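Local atomic coordinates of DegT/DnrJ/EryC1/StrS aminotransferase (PDB entry 4QGR), a protein that probably acts as a transaminase that uses pyridoxal 5'-phosphate as its cofactor. Residues 296-301 / 354-359. Residues are numbered along the deposited sequence; the frame is centred on the assembly and turned at random.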
ATOM      1  N   ALA A 296     -18.791   0.418  14.059  1.00 12.77           N
ATOM      2  CA  ALA A 296     -17.876   1.351  13.451  1.00 12.40           C
ATOM      3  C   ALA A 296     -18.496   2.727  13.366  1.00 12.44           C
ATOM      4  O   ALA A 296     -17.806   3.742  13.511  1.00 12.99           O
ATOM      5  CB  ALA A 296     -17.483   0.857  12.089  1.00 12.52           C
ATOM      6  N   GLN A 297     -19.806   2.772  13.103  1.00 12.59           N
ATOM      7  CA  GLN A 297     -20.594   3.999  13.186  1.00 12.41           C
ATOM      8  C   GLN A 297     -21.948   3.662  13.812  1.00 12.86           C
ATOM      9  O   GLN A 297     -22.460   2.525  13.655  1.00 12.95           O
ATOM     10  CB  GLN A 297     -20.876   4.625  11.791  1.00 12.78           C
ATOM     11  CG  GLN A 297     -19.611   4.860  10.974  1.00 13.60           C
ATOM     12  CD  GLN A 297     -18.696   5.921  11.504  1.00 14.37           C
ATOM     13  OE1 GLN A 297     -19.110   6.754  12.307  1.00 15.75           O
ATOM     14  NE2 GLN A 297     -17.428   5.935  11.002  1.00 13.95           N
ATOM     15  N   TYR A 298     -22.551   4.668  14.440  1.00 12.68           N
ATOM     16  CA  TYR A 298     -23.891   4.572  15.020  1.00 12.86           C
ATOM     17  C   TYR A 298     -24.748   5.498  14.165  1.00 13.07           C
ATOM     18  O   TYR A 298     -24.645   6.722  14.261  1.00 12.86           O
ATOM     19  CB  TYR A 298     -23.916   4.974  16.482  1.00 13.52           C
ATOM     20  CG  TYR A 298     -25.335   4.869  17.032  1.00 13.55           C
ATOM     21  CD1 TYR A 298     -26.225   5.945  16.920  1.00 14.51           C
ATOM     22  CD2 TYR A 298     -25.817   3.681  17.509  1.00 13.69           C
ATOM     23  CE1 TYR A 298     -27.558   5.834  17.369  1.00 14.74           C
ATOM     24  CE2 TYR A 298     -27.151   3.559  17.947  1.00 14.47           C
ATOM     25  CZ  TYR A 298     -28.012   4.635  17.843  1.00 14.88           C
ATOM     26  OH  TYR A 298     -29.327   4.542  18.279  1.00 16.56           O
ATOM     27  N   SER A 299     -25.519   4.901  13.257  1.00 13.29           N
ATOM     28  CA  SER A 299     -26.190   5.630  12.206  1.00 13.08           C
ATOM     29  C   SER A 299     -27.713   5.608  12.361  1.00 13.82           C
ATOM     30  O   SER A 299     -28.329   4.521  12.347  1.00 14.48           O
ATOM     31  CB  SER A 299     -25.798   5.055  10.855  1.00 13.06           C
ATOM     32  OG  SER A 299     -24.389   5.219  10.599  1.00 12.12           O
ATOM     33  N   ILE A 300     -28.286   6.807  12.419  1.00 14.20           N
ATOM     34  CA  ILE A 300     -29.722   7.040  12.562  1.00 15.51           C
ATOM     35  C   ILE A 300     -30.261   7.654  11.276  1.00 16.12           C
ATOM     36  O   ILE A 300     -29.487   8.059  10.420  1.00 15.65           O
ATOM     37  CB  ILE A 300     -30.052   7.980  13.735  1.00 16.21           C
ATOM     38  CG1 ILE A 300     -29.412   9.354  13.521  1.00 16.40           C
ATOM     39  CG2 ILE A 300     -29.588   7.315  15.013  1.00 15.93           C
ATOM     40  CD1 ILE A 300     -30.004  10.488  14.288  1.00 17.58           C
ATOM     41  N   GLU A 301     -31.575   7.709  11.137  1.00 17.11           N
ATOM     42  CA  GLU A 301     -32.190   8.531  10.109  1.00 18.45           C
ATOM     43  C   GLU A 301     -33.129   9.507  10.769  1.00 18.07           C
ATOM     44  O   GLU A 301     -33.843   9.156  11.689  1.00 19.24           O
ATOM     45  CB  GLU A 301     -32.939   7.703   9.069  1.00 20.21           C
ATOM     46  CG  GLU A 301     -32.081   6.693   8.339  1.00 20.38           C
ATOM     47  CD  GLU A 301     -32.911   5.670   7.587  1.00 22.31           C
ATOM     48  OE1 GLU A 301     -33.947   6.043   7.034  1.00 23.80           O
ATOM     49  OE2 GLU A 301     -32.528   4.502   7.560  1.00 23.10           O
ATOM     50  N   LEU A 354     -27.513   9.947   9.398  1.00 14.13           N
ATOM     51  CA  LEU A 354     -26.505  10.679  10.164  1.00 14.12           C
ATOM     52  C   LEU A 354     -25.848   9.770  11.178  1.00 13.61           C
ATOM     53  O   LEU A 354     -26.528   8.965  11.796  1.00 13.35           O
ATOM     54  CB  LEU A 354     -27.172  11.856  10.872  1.00 15.29           C
ATOM     55  CG  LEU A 354     -26.208  12.820  11.600  1.00 15.67           C
ATOM     56  CD1 LEU A 354     -25.247  13.496  10.629  1.00 15.94           C
ATOM     57  CD2 LEU A 354     -26.987  13.853  12.400  1.00 17.20           C
ATOM     58  N   SER A 355     -24.520   9.838  11.285  1.00 12.78           N
ATOM     59  CA  SER A 355     -23.796   9.064  12.272  1.00 13.11           C
ATOM     60  C   SER A 355     -23.394   9.913  13.485  1.00 13.23           C
ATOM     61  O   SER A 355     -22.992  11.056  13.343  1.00 13.39           O
ATOM     62  CB  SER A 355     -22.584   8.370  11.652  1.00 12.66           C
ATOM     63  OG  SER A 355     -22.998   7.571  10.538  1.00 12.79           O
ATOM     64  N   LEU A 356     -23.604   9.366  14.678  1.00 13.63           N
ATOM     65  CA  LEU A 356     -23.413  10.088  15.963  1.00 13.91           C
ATOM     66  C   LEU A 356     -22.105   9.633  16.623  1.00 13.59           C
ATOM     67  O   LEU A 356     -21.587   8.567  16.301  1.00 13.72           O
ATOM     68  CB  LEU A 356     -24.569   9.752  16.915  1.00 14.65           C
ATOM     69  CG  LEU A 356     -25.969   9.963  16.357  1.00 15.57           C
ATOM     70  CD1 LEU A 356     -27.017   9.659  17.429  1.00 16.18           C
ATOM     71  CD2 LEU A 356     -26.096  11.420  15.882  1.00 16.03           C
ATOM     72  N   PRO A 357     -21.568  10.416  17.567  1.00 13.72           N
ATOM     73  CA  PRO A 357     -20.392   9.970  18.273  1.00 13.09           C
ATOM     74  C   PRO A 357     -20.552   8.543  18.799  1.00 13.27           C
ATOM     75  O   PRO A 357     -21.570   8.191  19.365  1.00 13.18           O
ATOM     76  CB  PRO A 357     -20.268  10.969  19.418  1.00 13.55           C
ATOM     77  CG  PRO A 357     -20.877  12.237  18.846  1.00 13.70           C
ATOM     78  CD  PRO A 357     -22.038  11.738  18.039  1.00 13.91           C
ATOM     79  N   MET A 358     -19.572   7.709  18.540  1.00 13.45           N
ATOM     80  CA  MET A 358     -19.674   6.306  18.874  1.00 14.57           C
ATOM     81  C   MET A 358     -18.276   5.768  19.053  1.00 13.88           C
ATOM     82  O   MET A 358     -17.517   5.730  18.120  1.00 13.97           O
ATOM     83  CB  MET A 358     -20.362   5.533  17.778  1.00 15.98           C
ATOM     84  CG  MET A 358     -20.295   4.007  17.985  1.00 17.21           C
ATOM     85  SD  MET A 358     -20.783   3.322  19.611  1.00 23.20           S
ATOM     86  CE  MET A 358     -22.455   3.716  19.495  1.00 21.15           C
ATOM     87  N   HIS A 359     -17.933   5.445  20.295  1.00 14.40           N
ATOM     88  CA  HIS A 359     -16.649   4.835  20.634  1.00 14.27           C
ATOM     89  C   HIS A 359     -16.769   4.298  22.063  1.00 14.64           C
ATOM     90  O   HIS A 359     -17.728   4.643  22.772  1.00 14.78           O
ATOM     91  CB  HIS A 359     -15.496   5.841  20.488  1.00 14.68           C
ATOM     92  CG  HIS A 359     -15.679   7.120  21.235  1.00 15.10           C
ATOM     93  ND1 HIS A 359     -15.316   7.271  22.552  1.00 15.71           N
ATOM     94  CD2 HIS A 359     -16.240   8.296  20.872  1.00 15.40           C
ATOM     95  CE1 HIS A 359     -15.567   8.500  22.940  1.00 15.96           C
ATOM     96  NE2 HIS A 359     -16.135   9.146  21.945  1.00 15.57           N
TER
HETATM   97  O   HOH W   1     -16.707   3.906  16.150  1.00 13.78           O
HETATM   98  O   HOH W   2     -20.776   6.878  14.395  1.00 12.26           O
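The ring of Tyr298 meets Leu356 at an edge, close to the ring plane. Tyr298 CD1 lies 3.8 Å from Leu356 CD1, and the two side chains run side by side. Met358 arrives obliquely, its CE methyl 3.6 Å from Tyr298 CB. The Met358 chain bends at chi2 and chi3 (50° and 68°), which folds this methyl back against the tyrosine. Beyond the two segments, Tyr274 of helix 247-278 stacks on the Tyr298 ring and Asn275 bonds its hydroxyl. Ile300 extends the apolar row, with CG2 against Leu356 CD1.

The backbones pair antiparallel. Ile300 and Leu354 form a hydrogen-bonded pair: Ile300 N gives to Leu354 O at 2.9 Å, and Leu354 N returns a bond to Ile300 O.

On the other face, Ser299 and Ser355 are a non-hydrogen-bonded pair with close backbones. Each OG stands anti to its own carbonyl carbon, and the two hydroxyls bond directly, OG to OG, at 2.7 Å. Past the pair, Leu356 N still bonds to Tyr298 O, but Tyr298 N and Leu356 O are too far apart to bond. One water bridges them, accepting from Tyr298 N and donating to Leu356 O. The same water also donates to Gln297 OE1. The Gln297 side chain lies about 8 Å from a bound pyridoxal 5'-phosphate.

The arrangement is a two-stranded antiparallel sheet, strands 298-301 and 353-356, packed against helices 247-278, 305-314 and 364-377. It is consistent with the small C-terminal domain of fold-type I pyridoxal phosphate enzymes.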